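Local coordinates for protein malate dehydrogenase (Entamoeba histolytica, PDB 3I0P) that probably catalyses the NAD-dependent interconversion of malate and oxaloacetate, working as an assembly of two chains that binds nicotinamide-adenine-dinucleotide, at residues G97-M101 / Y129-A134; G112-V117 / H284-N290; A135-I140 / I168-S172; N308-R312 / T325-K329. One frame throughout, in Å; residues are numbered along the deposited sequence.

Interaction 1: residues G97-M101 / Y129-A134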
loop_
_atom_site.group_PDB
_atom_site.type_symbol
_atom_site.label_atom_id
_atom_site.label_comp_id
_atom_site.label_asym_id
_atom_site.label_seq_id
_atom_site.Cartn_x
_atom_site.Cartn_y
_atom_site.Cartn_z
ATOM N N GLY A 97 -12.166 -8.675 -14.325
ATOM C CA GLY A 97 -10.933 -7.923 -14.145
ATOM C C GLY A 97 -10.414 -7.254 -15.409
ATOM O O GLY A 97 -10.075 -6.062 -15.393
ATOM N N THR A 98 -10.353 -8.022 -16.500
ATOM C CA THR A 98 -9.833 -7.528 -17.768
ATOM C C THR A 98 -10.720 -6.413 -18.285
ATOM O O THR A 98 -10.242 -5.340 -18.653
ATOM C CB THR A 98 -9.710 -8.659 -18.805
ATOM O OG1 THR A 98 -8.782 -9.632 -18.322
ATOM C CG2 THR A 98 -9.222 -8.137 -20.146
ATOM N N ILE A 99 -12.018 -6.663 -18.292
ATOM C CA ILE A 99 -12.972 -5.647 -18.709
ATOM C C ILE A 99 -12.936 -4.413 -17.780
ATOM O O ILE A 99 -12.826 -3.280 -18.259
ATOM C CB ILE A 99 -14.378 -6.244 -18.866
ATOM C CG1 ILE A 99 -14.354 -7.266 -20.011
ATOM C CG2 ILE A 99 -15.442 -5.124 -19.080
ATOM C CD1 ILE A 99 -15.519 -8.229 -20.014
ATOM N N GLY A 100 -12.974 -4.651 -16.465
ATOM C CA GLY A 100 -12.923 -3.584 -15.464
ATOM C C GLY A 100 -11.731 -2.646 -15.586
ATOM O O GLY A 100 -11.891 -1.423 -15.556
ATOM N N MET A 101 -10.537 -3.213 -15.723
ATOM C CA MET A 101 -9.320 -2.420 -15.840
ATOM C C MET A 101 -9.225 -1.726 -17.202
ATOM O O MET A 101 -8.918 -0.537 -17.271
ATOM C CB MET A 101 -8.070 -3.272 -15.549
ATOM C CG MET A 101 -6.742 -2.538 -15.735
ATOM S SD MET A 101 -6.507 -1.061 -14.712
ATOM C CE MET A 101 -5.808 -1.759 -13.218
ATOM N N TYR A 129 -1.587 -8.999 -13.090
ATOM C CA TYR A 129 -1.978 -9.046 -14.503
ATOM C C TYR A 129 -2.704 -7.775 -14.905
ATOM O O TYR A 129 -2.418 -7.183 -15.940
ATOM C CB TYR A 129 -2.857 -10.268 -14.804
ATOM C CG TYR A 129 -3.359 -10.321 -16.237
ATOM C CD1 TYR A 129 -2.534 -10.770 -17.267
ATOM C CD2 TYR A 129 -4.655 -9.904 -16.567
ATOM C CE1 TYR A 129 -2.978 -10.815 -18.590
ATOM C CE2 TYR A 129 -5.112 -9.938 -17.890
ATOM C CZ TYR A 129 -4.268 -10.403 -18.890
ATOM O OH TYR A 129 -4.701 -10.460 -20.197
ATOM N N TYR A 130 -3.649 -7.361 -14.071
ATOM C CA TYR A 130 -4.477 -6.196 -14.363
ATOM C C TYR A 130 -3.664 -4.904 -14.278
ATOM O O TYR A 130 -3.873 -3.980 -15.062
ATOM C CB TYR A 130 -5.719 -6.202 -13.460
ATOM C CG TYR A 130 -6.354 -7.568 -13.479
ATOM C CD1 TYR A 130 -7.233 -7.948 -14.509
ATOM C CD2 TYR A 130 -6.014 -8.517 -12.519
ATOM C CE1 TYR A 130 -7.767 -9.228 -14.552
ATOM C CE2 TYR A 130 -6.545 -9.790 -12.553
ATOM C CZ TYR A 130 -7.418 -10.143 -13.564
ATOM O OH TYR A 130 -7.933 -11.415 -13.560
ATOM N N SER A 131 -2.706 -4.866 -13.358
ATOM C CA SER A 131 -1.803 -3.725 -13.255
ATOM C C SER A 131 -0.903 -3.624 -14.482
ATOM O O SER A 131 -0.605 -2.522 -14.947
ATOM C CB SER A 131 -0.972 -3.789 -11.969
ATOM O OG SER A 131 -1.769 -3.406 -10.853
ATOM N N LEU A 132 -0.486 -4.772 -15.012
ATOM C CA LEU A 132 0.324 -4.793 -16.226
ATOM C C LEU A 132 -0.429 -4.205 -17.423
ATOM O O LEU A 132 0.158 -3.494 -18.234
ATOM C CB LEU A 132 0.821 -6.207 -16.539
ATOM C CG LEU A 132 1.902 -6.798 -15.630
ATOM C CD1 LEU A 132 2.067 -8.283 -15.903
ATOM C CD2 LEU A 132 3.235 -6.080 -15.780
ATOM N N LEU A 133 -1.724 -4.483 -17.524
ATOM C CA LEU A 133 -2.540 -3.906 -18.585
ATOM C C LEU A 133 -2.453 -2.385 -18.562
ATOM O O LEU A 133 -2.345 -1.748 -19.608
ATOM C CB LEU A 133 -4.000 -4.350 -18.463
ATOM C CG LEU A 133 -4.371 -5.815 -18.721
ATOM C CD1 LEU A 133 -5.858 -6.018 -18.391
ATOM C CD2 LEU A 133 -4.063 -6.263 -20.162
ATOM N N ALA A 134 -2.488 -1.807 -17.365
ATOM C CA ALA A 134 -2.429 -0.363 -17.202
ATOM C C ALA A 134 -1.065 0.211 -17.593
ATOM O O ALA A 134 -0.999 1.222 -18.292
ATOM C CB ALA A 134 -2.798 0.027 -15.783
HETATM O O HOH W 1 -7.451 -11.266 -20.032
#
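M101 enters a hollow on helix 129-134 made by Y130, S131, L133 and A134, a knob-into-hole fit between two helical segments whose axes run 9.7 Å apart and 33° from parallel. M101 CB lies 4.3 Å from CB of Y130. With CG trans to the backbone N (chi1 176°), the chain heads straight for the partner helix, and CG lies beside the backbone O of Y130 while also touching CB of L133. Bends at chi2 and chi3 then fold the tip along the helix surface: SD rests on CB of A134 at 4.0 Å, and CE turns back toward the O of Y130 at 3.5 Å.

Y130 in turn reaches across to helix 97-101: its ring lies against G97, where the lack of a side chain lets CE1 come within 3.4 Å of G97 CA, and the backbone N of T98 meets the ring edge near its plane. The phenol OH is hydrogen-bonded to the backbone O of F124. At the outer end of the contact T98 OG1, already bonded to the carbonyl of H94, accepts a hydrogen bond from a water at 2.7 Å, and this water also binds Y129 OH. The same T98 OG1 sits at the edge of the Y129 ring, while L133 CD1 touches T98 more loosely.

The two helices thus pack side by side on the central sheet, Y130 lying against F286 of strand 282-290 and C143 of strand 139-145, while Y129 touches D37, T38 and A41 of helix 29-45.

Interaction 2: residues G112-V117 / H284-N290; sequences GMGMVV and HFFIAIN
M115 lies obliquely across I287 and F285 of the neighbouring strand. Its chain is extended beyond CG, with CG trans to the backbone N (chi1 180°), so that SD settles on CG1 of I287 at 3.8 Å and the methyl CE reaches CB of F285. V117 CG1 packs on the same CB of F285, 3.9 Å away, beside the methionine methyl, and the F285 ring then turns off from the strand pair. Further along, M113 stands beside I289, and a bend at chi3 brings its CE over to I289 CG1 at 3.9 Å. These side chains form one knobbly face, which helix 244-259 partly covers through M257; M113 and M115 also pack against M115 and M113 of the second subunit.

The strands are antiparallel neighbours in the middle of the seven-stranded mixed sheet. G114 with A288 and V116 with F286 are hydrogen-bonded pairs, and the bond from A288 N to G114 O is 2.9 Å long and nearly straight at 173°. CA-H...O contacts such as M115 CA to F286 O, 3.3 Å, fill the intervals.

The reverse face is smoother at one end, where G114 lies opposite the small A288, and is raised at the other by V116 and the F286 ring, whose CD2 lies 3.6 Å from V116 O. Helix 93-111 fits this relief, A108 meeting A288 while M103 and A104 meet V116. G112, with positive phi, leads out of that helix, and its O accepts a hydrogen bond from N290 N at 2.9 Å.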
loop_
_atom_site.group_PDB
_atom_site.type_symbol
_atom_site.label_atom_id
_atom_site.label_comp_id
_atom_site.label_asym_id
_atom_site.label_seq_id
_atom_site.Cartn_x
_atom_site.Cartn_y
_atom_site.Cartn_z
ATOM N N GLY A 112 -8.147 11.533 -17.300
ATOM C CA GLY A 112 -6.955 11.593 -16.451
ATOM C C GLY A 112 -6.886 10.436 -15.474
ATOM O O GLY A 112 -5.808 9.904 -15.200
ATOM N N MET A 113 -8.044 10.041 -14.951
ATOM C CA MET A 113 -8.126 8.938 -14.006
ATOM C C MET A 113 -9.369 8.089 -14.205
ATOM O O MET A 113 -10.375 8.559 -14.736
ATOM C CB MET A 113 -8.084 9.471 -12.579
ATOM C CG MET A 113 -6.769 10.126 -12.240
ATOM S SD MET A 113 -6.866 10.904 -10.652
ATOM C CE MET A 113 -6.492 9.511 -9.574
ATOM N N GLY A 114 -9.291 6.839 -13.762
ATOM C CA GLY A 114 -10.398 5.916 -13.865
ATOM C C GLY A 114 -10.366 4.915 -12.735
ATOM O O GLY A 114 -9.285 4.465 -12.321
ATOM N N MET A 115 -11.551 4.576 -12.225
ATOM C CA MET A 115 -11.694 3.535 -11.212
ATOM C C MET A 115 -12.931 2.692 -11.462
ATOM O O MET A 115 -14.047 3.209 -11.583
ATOM C CB MET A 115 -11.738 4.117 -9.800
ATOM C CG MET A 115 -11.881 3.052 -8.722
ATOM S SD MET A 115 -11.363 3.626 -7.097
ATOM C CE MET A 115 -11.656 2.157 -6.119
ATOM N N VAL A 116 -12.729 1.386 -11.537
ATOM C CA VAL A 116 -13.836 0.481 -11.733
ATOM C C VAL A 116 -13.804 -0.526 -10.620
ATOM O O VAL A 116 -12.746 -1.090 -10.331
ATOM C CB VAL A 116 -13.768 -0.201 -13.103
ATOM C CG1 VAL A 116 -14.784 -1.311 -13.197
ATOM C CG2 VAL A 116 -14.008 0.827 -14.198
ATOM N N VAL A 117 -14.946 -0.727 -9.967
ATOM C CA VAL A 117 -15.053 -1.746 -8.915
ATOM C C VAL A 117 -16.012 -2.868 -9.323
ATOM O O VAL A 117 -16.898 -2.667 -10.157
ATOM C CB VAL A 117 -15.428 -1.143 -7.526
ATOM C CG1 VAL A 117 -14.324 -0.213 -7.044
ATOM C CG2 VAL A 117 -16.768 -0.415 -7.580
ATOM N N HIS A 284 -13.476 -6.859 -6.378
ATOM C CA HIS A 284 -12.202 -6.409 -6.939
ATOM C C HIS A 284 -12.270 -4.900 -7.154
ATOM O O HIS A 284 -13.361 -4.343 -7.327
ATOM C CB HIS A 284 -11.936 -7.012 -8.327
ATOM C CG HIS A 284 -12.269 -8.470 -8.477
ATOM N ND1 HIS A 284 -11.858 -9.439 -7.583
ATOM C CD2 HIS A 284 -12.906 -9.129 -9.476
ATOM C CE1 HIS A 284 -12.258 -10.624 -8.009
ATOM N NE2 HIS A 284 -12.888 -10.464 -9.160
ATOM N N PHE A 285 -11.111 -4.246 -7.182
ATOM C CA PHE A 285 -11.019 -2.847 -7.620
ATOM C C PHE A 285 -9.863 -2.653 -8.589
ATOM O O PHE A 285 -8.862 -3.382 -8.526
ATOM C CB PHE A 285 -10.873 -1.882 -6.439
ATOM C CG PHE A 285 -9.543 -1.956 -5.742
ATOM C CD1 PHE A 285 -8.536 -1.050 -6.052
ATOM C CD2 PHE A 285 -9.307 -2.919 -4.765
ATOM C CE1 PHE A 285 -7.295 -1.100 -5.403
ATOM C CE2 PHE A 285 -8.072 -2.983 -4.108
ATOM C CZ PHE A 285 -7.066 -2.073 -4.421
ATOM N N PHE A 286 -10.011 -1.665 -9.474
ATOM C CA PHE A 286 -9.019 -1.371 -10.507
ATOM C C PHE A 286 -8.918 0.130 -10.712
ATOM O O PHE A 286 -9.913 0.785 -11.049
ATOM C CB PHE A 286 -9.391 -2.053 -11.826
ATOM C CG PHE A 286 -9.646 -3.520 -11.689
ATOM C CD1 PHE A 286 -8.587 -4.420 -11.666
ATOM C CD2 PHE A 286 -10.945 -4.002 -11.567
ATOM C CE1 PHE A 286 -8.805 -5.777 -11.525
ATOM C CE2 PHE A 286 -11.177 -5.359 -11.433
ATOM C CZ PHE A 286 -10.095 -6.254 -11.404
ATOM N N ILE A 287 -7.714 0.659 -10.493
ATOM C CA ILE A 287 -7.438 2.080 -10.639
ATOM C C ILE A 287 -6.421 2.289 -11.752
ATOM O O ILE A 287 -5.422 1.585 -11.817
ATOM C CB ILE A 287 -6.892 2.694 -9.323
ATOM C CG1 ILE A 287 -7.915 2.574 -8.195
ATOM C CG2 ILE A 287 -6.466 4.169 -9.514
ATOM C CD1 ILE A 287 -7.423 3.170 -6.888
ATOM N N ALA A 288 -6.687 3.260 -12.622
ATOM C CA ALA A 288 -5.745 3.657 -13.667
ATOM C C ALA A 288 -5.504 5.175 -13.645
ATOM O O ALA A 288 -6.445 5.966 -13.582
ATOM C CB ALA A 288 -6.252 3.218 -15.016
ATOM N N ILE A 289 -4.236 5.563 -13.681
ATOM C CA ILE A 289 -3.843 6.967 -13.643
ATOM C C ILE A 289 -3.050 7.280 -14.906
ATOM O O ILE A 289 -2.016 6.668 -15.163
ATOM C CB ILE A 289 -2.969 7.283 -12.401
ATOM C CG1 ILE A 289 -3.776 7.096 -11.121
ATOM C CG2 ILE A 289 -2.367 8.694 -12.490
ATOM C CD1 ILE A 289 -2.926 6.840 -9.928
ATOM N N ASN A 290 -3.539 8.240 -15.685
ATOM C CA ASN A 290 -2.908 8.596 -16.944
ATOM C C ASN A 290 -1.704 9.497 -16.724
ATOM O O ASN A 290 -1.852 10.676 -16.403
ATOM C CB ASN A 290 -3.922 9.266 -17.873
ATOM C CG ASN A 290 -3.385 9.479 -19.274
ATOM O OD1 ASN A 290 -2.333 8.951 -19.647
ATOM N ND2 ASN A 290 -4.118 10.249 -20.068
#

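Interaction 3: residues A135-I140 / I168-S172; sequences AQEGCI and IGIPS
The methyl CB of A135 lies against the flat peptide joining G169 to I170, 4.1 Å from both G169 C and I170 N. G169 adds no side chain here, and the methyl rests on the strand backbone. The same CB is 4.0 Å from P171 N, on one side of the puckered pyrrolidine ring of P171, and the backbone O of A135 approaches P171 CG at 3.7 Å. C139 O comes in at the CD end of the ring, 3.4 Å from that atom, and the backbone of G138 passes near CG.

Beyond the proline the two segments run on as neighbouring strands. The CA of I140 makes a CA-H...O contact of 3.3 Å with G169 O, and the I140 and I170 side chains lie alongside each other, pointing the same way. In both residues CG1 is trans to the carbonyl carbon (chi1 -69° and -67°), and I140 CG2 touches I170 CG1 at 4.1 Å. Here the second subunit closes in, its L261 packing on I140 and its I256 on I170.

P171 packs against the turn that leads from helix 127-136 into strand 139-145. G138, with positive phi, is the C-prime residue of a Schellman motif; its N bonds A135 O at 3.2 Å, and C139 N returns to A134 O. This helix end delivers the chain into the central sheet, antiparallel to strand 166-170.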
loop_
_atom_site.group_PDB
_atom_site.type_symbol
_atom_site.label_atom_id
_atom_site.label_comp_id
_atom_site.label_asym_id
_atom_site.label_seq_id
_atom_site.Cartn_x
_atom_site.Cartn_y
_atom_site.Cartn_z
ATOM N N ALA A 135 0.012 -0.447 -17.165
ATOM C CA ALA A 135 1.370 -0.004 -17.488
ATOM C C ALA A 135 1.684 -0.032 -18.999
ATOM O O ALA A 135 2.424 0.827 -19.508
ATOM C CB ALA A 135 2.384 -0.797 -16.707
ATOM N N GLN A 136 1.109 -1.004 -19.711
ATOM C CA GLN A 136 1.284 -1.111 -21.163
ATOM C C GLN A 136 0.669 0.068 -21.919
ATOM O O GLN A 136 1.161 0.431 -22.982
ATOM C CB GLN A 136 0.680 -2.405 -21.691
ATOM C CG GLN A 136 1.494 -3.644 -21.419
ATOM C CD GLN A 136 0.645 -4.911 -21.532
ATOM O OE1 GLN A 136 -0.303 -4.972 -22.334
ATOM N NE2 GLN A 136 0.972 -5.924 -20.719
ATOM N N GLU A 137 -0.409 0.633 -21.368
ATOM C CA GLU A 137 -1.089 1.810 -21.925
ATOM C C GLU A 137 -0.567 3.141 -21.371
ATOM O O GLU A 137 -1.221 4.173 -21.540
ATOM C CB GLU A 137 -2.609 1.742 -21.666
ATOM C CG GLU A 137 -3.348 0.579 -22.315
ATOM C CD GLU A 137 -3.024 0.447 -23.783
ATOM O OE1 GLU A 137 -3.157 1.457 -24.514
ATOM O OE2 GLU A 137 -2.614 -0.662 -24.197
ATOM N N GLY A 138 0.581 3.125 -20.699
ATOM C CA GLY A 138 1.155 4.354 -20.143
ATOM C C GLY A 138 0.428 4.915 -18.925
ATOM O O GLY A 138 0.530 6.109 -18.621
ATOM N N CYS A 139 -0.302 4.051 -18.223
ATOM C CA CYS A 139 -0.948 4.410 -16.971
ATOM C C CYS A 139 -0.300 3.697 -15.784
ATOM O O CYS A 139 0.233 2.594 -15.925
ATOM C CB CYS A 139 -2.410 4.011 -17.013
ATOM S SG CYS A 139 -3.411 4.877 -18.202
ATOM N N ILE A 140 -0.338 4.346 -14.620
ATOM C CA ILE A 140 -0.076 3.681 -13.354
ATOM C C ILE A 140 -1.317 2.852 -13.082
ATOM O O ILE A 140 -2.424 3.376 -13.170
ATOM C CB ILE A 140 0.134 4.702 -12.211
ATOM C CG1 ILE A 140 1.457 5.458 -12.402
ATOM C CG2 ILE A 140 0.125 4.015 -10.851
ATOM C CD1 ILE A 140 1.489 6.876 -11.797
ATOM N N ILE A 168 0.577 -3.154 -8.165
ATOM C CA ILE A 168 0.848 -1.802 -8.650
ATOM C C ILE A 168 1.757 -1.894 -9.865
ATOM O O ILE A 168 2.898 -2.364 -9.756
ATOM C CB ILE A 168 1.558 -0.934 -7.579
ATOM C CG1 ILE A 168 0.746 -0.887 -6.287
ATOM C CG2 ILE A 168 1.828 0.481 -8.110
ATOM C CD1 ILE A 168 1.599 -0.690 -5.062
ATOM N N GLY A 169 1.245 -1.460 -11.017
ATOM C CA GLY A 169 2.013 -1.476 -12.266
ATOM C C GLY A 169 2.374 -0.069 -12.704
ATOM O O GLY A 169 1.508 0.794 -12.810
ATOM N N ILE A 170 3.657 0.172 -12.948
ATOM C CA ILE A 170 4.129 1.506 -13.303
ATOM C C ILE A 170 5.035 1.440 -14.530
ATOM O O ILE A 170 5.999 0.657 -14.552
ATOM C CB ILE A 170 4.882 2.174 -12.114
ATOM C CG1 ILE A 170 3.910 2.460 -10.957
ATOM C CG2 ILE A 170 5.616 3.449 -12.574
ATOM C CD1 ILE A 170 4.563 2.707 -9.629
ATOM N N PRO A 171 4.736 2.257 -15.562
ATOM C CA PRO A 171 5.578 2.282 -16.764
ATOM C C PRO A 171 7.056 2.545 -16.439
ATOM O O PRO A 171 7.374 3.314 -15.518
ATOM C CB PRO A 171 4.987 3.430 -17.579
ATOM C CG PRO A 171 3.576 3.504 -17.151
ATOM C CD PRO A 171 3.573 3.153 -15.692
ATOM N N SER A 172 7.939 1.892 -17.191
ATOM C CA SER A 172 9.377 1.937 -16.948
ATOM C C SER A 172 10.096 2.111 -18.288
ATOM O O SER A 172 9.505 1.842 -19.346
ATOM C CB SER A 172 9.814 0.635 -16.286
ATOM O OG SER A 172 11.198 0.636 -15.995
#

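Interaction 4: residues N308-R312 / T325-K329; sequences NRTLR and TAGEK. With NAD (nicotinamide-adenine-dinucleotide), chain B.
R312 and E328 form a salt bridge, with NH2 of the arginine 2.6 Å from OE1 of the glutamate. The carboxylate oxygen lies at the edge of the guanidinium, near its plane, but the two flat groups are turned 75° to each other, and the hydrogen bond within the pair is weak. The same NH2 makes a second weak bond, to T325 OG1 at 2.7 Å. OE1 has another donor too: T325 N, 2.9 Å away, meets it nearly along its C-O axis, tying the glutamate to the start of its own turn. R312 NH1 pairs with E174 and E328 OE2 with R322.

Around this core, a water joins T325 OG1 to A326 O and, weakly, to N308 ND2, whose stronger partner is again E174. T325 places OG1 between its backbone N and carbonyl carbon (chi1 63°), which leaves the methyl CG2 over one face of the guanidinium. CG2 also packs beside N308 OD1 at 3.3 Å and more loosely against L311 CD1, 4.4 Å away.

Residues 325-328 form a type II beta turn, closed by E328 N to T325 O at 3.0 Å, and G327, at the N-cap of helix 328-340, takes the positive phi the turn needs. Its N-H points at the cofactor and donates to NAD O2B at 2.7 Å in a nearly straight bond. K329 NZ adds a weak bond to NAD N7A and a salt bridge to E240 of the second subunit, so the turn forms part of an adenosine-binding site to which both chains contribute.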
loop_
_atom_site.group_PDB
_atom_site.type_symbol
_atom_site.label_atom_id
_atom_site.label_comp_id
_atom_site.label_asym_id
_atom_site.label_seq_id
_atom_site.Cartn_x
_atom_site.Cartn_y
_atom_site.Cartn_z
ATOM N N ASN A 308 15.137 2.798 -10.203
ATOM C CA ASN A 308 15.536 1.390 -10.240
ATOM C C ASN A 308 17.042 1.196 -10.365
ATOM O O ASN A 308 17.642 0.398 -9.623
ATOM C CB ASN A 308 14.822 0.660 -11.383
ATOM C CG ASN A 308 13.353 0.389 -11.085
ATOM O OD1 ASN A 308 12.929 0.436 -9.936
ATOM N ND2 ASN A 308 12.579 0.093 -12.118
ATOM N N ARG A 309 17.654 1.934 -11.290
ATOM C CA ARG A 309 19.093 1.820 -11.516
ATOM C C ARG A 309 19.904 2.255 -10.305
ATOM O O ARG A 309 20.895 1.608 -9.957
ATOM C CB ARG A 309 19.515 2.587 -12.751
ATOM C CG ARG A 309 19.083 1.896 -14.016
ATOM C CD ARG A 309 19.448 2.698 -15.235
ATOM N NE ARG A 309 18.331 2.717 -16.162
ATOM C CZ ARG A 309 17.587 3.787 -16.405
ATOM N NH1 ARG A 309 17.847 4.936 -15.803
ATOM N NH2 ARG A 309 16.587 3.713 -17.261
ATOM N N THR A 310 19.465 3.337 -9.661
ATOM C CA THR A 310 20.090 3.824 -8.437
ATOM C C THR A 310 19.981 2.777 -7.349
ATOM O O THR A 310 20.962 2.482 -6.669
ATOM C CB THR A 310 19.448 5.140 -7.965
ATOM O OG1 THR A 310 19.578 6.114 -8.998
ATOM C CG2 THR A 310 20.120 5.664 -6.694
ATOM N N LEU A 311 18.784 2.219 -7.200
ATOM C CA LEU A 311 18.517 1.216 -6.170
ATOM C C LEU A 311 19.442 0.003 -6.316
ATOM O O LEU A 311 20.098 -0.399 -5.348
ATOM C CB LEU A 311 17.039 0.796 -6.180
ATOM C CG LEU A 311 15.995 1.769 -5.599
ATOM C CD1 LEU A 311 14.589 1.254 -5.879
ATOM C CD2 LEU A 311 16.192 2.011 -4.098
ATOM N N ARG A 312 19.511 -0.542 -7.533
ATOM C CA ARG A 312 20.350 -1.715 -7.825
ATOM C C ARG A 312 21.855 -1.457 -7.677
ATOM O O ARG A 312 22.622 -2.391 -7.410
ATOM C CB ARG A 312 20.037 -2.265 -9.218
ATOM C CG ARG A 312 18.697 -2.956 -9.292
ATOM C CD ARG A 312 18.510 -3.633 -10.611
ATOM N NE ARG A 312 17.913 -2.747 -11.602
ATOM C CZ ARG A 312 16.652 -2.820 -12.009
ATOM N NH1 ARG A 312 16.204 -1.986 -12.924
ATOM N NH2 ARG A 312 15.834 -3.728 -11.512
ATOM N N THR A 325 14.218 -5.112 -8.336
ATOM C CA THR A 325 13.094 -4.203 -8.208
ATOM C C THR A 325 11.799 -4.935 -8.612
ATOM O O THR A 325 11.843 -5.999 -9.246
ATOM C CB THR A 325 13.285 -2.908 -9.031
ATOM O OG1 THR A 325 13.364 -3.237 -10.415
ATOM C CG2 THR A 325 14.552 -2.168 -8.618
ATOM N N ALA A 326 10.656 -4.371 -8.225
ATOM C CA ALA A 326 9.360 -4.977 -8.488
ATOM C C ALA A 326 9.247 -5.426 -9.938
ATOM O O ALA A 326 9.403 -4.622 -10.861
ATOM C CB ALA A 326 8.249 -4.005 -8.143
ATOM N N GLY A 327 9.004 -6.717 -10.132
ATOM C CA GLY A 327 8.754 -7.258 -11.462
ATOM C C GLY A 327 9.967 -7.757 -12.232
ATOM O O GLY A 327 9.823 -8.244 -13.352
ATOM N N GLU A 328 11.153 -7.638 -11.633
ATOM C CA GLU A 328 12.417 -8.035 -12.283
ATOM C C GLU A 328 12.530 -9.553 -12.344
ATOM O O GLU A 328 12.742 -10.118 -13.421
ATOM C CB GLU A 328 13.625 -7.426 -11.548
ATOM C CG GLU A 328 14.964 -7.584 -12.245
ATOM C CD GLU A 328 16.071 -6.740 -11.603
ATOM O OE1 GLU A 328 15.819 -6.179 -10.506
ATOM O OE2 GLU A 328 17.185 -6.626 -12.197
ATOM N N LYS A 329 12.384 -10.192 -11.181
ATOM C CA LYS A 329 12.316 -11.645 -11.058
ATOM C C LYS A 329 11.279 -12.271 -12.002
ATOM O O LYS A 329 11.507 -13.359 -12.547
ATOM C CB LYS A 329 12.044 -12.050 -9.598
ATOM C CG LYS A 329 13.301 -12.367 -8.813
ATOM C CD LYS A 329 13.224 -11.929 -7.366
ATOM C CE LYS A 329 12.834 -13.051 -6.425
ATOM N NZ LYS A 329 13.507 -12.844 -5.113
HETATM P PA NAD B . 5.774 -12.627 -3.252
HETATM O O1A NAD B . 6.203 -13.720 -4.201
HETATM O O2A NAD B . 6.174 -12.731 -1.816
HETATM O O5B NAD B . 6.336 -11.252 -3.869
HETATM C C5B NAD B . 6.098 -10.935 -5.252
HETATM C C4B NAD B . 6.389 -9.462 -5.575
HETATM O O4B NAD B . 7.545 -8.979 -4.878
HETATM C C3B NAD B . 6.694 -9.241 -7.042
HETATM O O3B NAD B . 6.254 -7.921 -7.402
HETATM C C2B NAD B . 8.203 -9.326 -7.114
HETATM O O2B NAD B . 8.720 -8.593 -8.225
HETATM C C1B NAD B . 8.603 -8.681 -5.802
HETATM N N9A NAD B . 9.908 -9.143 -5.246
HETATM C C8A NAD B . 10.227 -10.384 -4.850
HETATM N N7A NAD B . 11.493 -10.369 -4.379
HETATM C C5A NAD B . 11.962 -9.104 -4.474
HETATM C C6A NAD B . 13.171 -8.477 -4.153
HETATM N N6A NAD B . 14.204 -9.176 -3.623
HETATM N N1A NAD B . 13.323 -7.151 -4.387
HETATM C C2A NAD B . 12.325 -6.431 -4.917
HETATM N N3A NAD B . 11.155 -7.005 -5.228
HETATM C C4A NAD B . 10.951 -8.337 -5.019
HETATM O O3 NAD B . 4.172 -12.366 -3.355
HETATM P PN NAD B . 2.951 -13.327 -2.868
HETATM O O1N NAD B . 2.236 -12.606 -1.750
HETATM O O2N NAD B . 3.436 -14.743 -2.678
HETATM O O5D NAD B . 1.965 -13.346 -4.131
HETATM C C5D NAD B . 2.217 -14.201 -5.250
HETATM C C4D NAD B . 1.052 -14.145 -6.235
HETATM O O4D NAD B . -0.142 -14.645 -5.628
HETATM C C3D NAD B . 0.743 -12.722 -6.683
HETATM O O3D NAD B . 0.788 -12.692 -8.116
HETATM C C2D NAD B . -0.645 -12.412 -6.123
HETATM O O2D NAD B . -1.490 -11.605 -6.963
HETATM C C1D NAD B . -1.238 -13.796 -5.988
HETATM N N1N NAD B . -2.328 -13.834 -5.016
HETATM C C2N NAD B . -3.597 -13.858 -5.481
HETATM C C3N NAD B . -4.672 -13.896 -4.589
HETATM C C7N NAD B . -6.091 -13.921 -5.087
HETATM O O7N NAD B . -7.003 -13.958 -4.271
HETATM N N7N NAD B . -6.323 -13.903 -6.397
HETATM C C4N NAD B . -4.417 -13.910 -3.215
HETATM C C5N NAD B . -3.094 -13.874 -2.762
HETATM C C6N NAD B . -2.057 -13.840 -3.693
HETATM O O HOH W 2 11.058 -2.354 -11.799
#

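From the N terminus, interaction 1 opens on helix 93-111 and closes at helix 127-136, about 30 residues on. Interaction 2 opens between those helices, on the strand that follows the first, and closes only at strand 282-290, so the two cross. Within that long span, interaction 3 opens where helix 127-136 ends and closes on strand 166-170. Interaction 4 follows in series, closing a short loop between helices 297-312 and 328-340. Interactions 1, 2 and 3 touch one another around the central sheet: F286 meets G97, G100 O packs on V116, and I140 O probably accepts a hydrogen bond from I289 N. Interaction 4 lies farther out, brushing interaction 3 where N308 approaches S172.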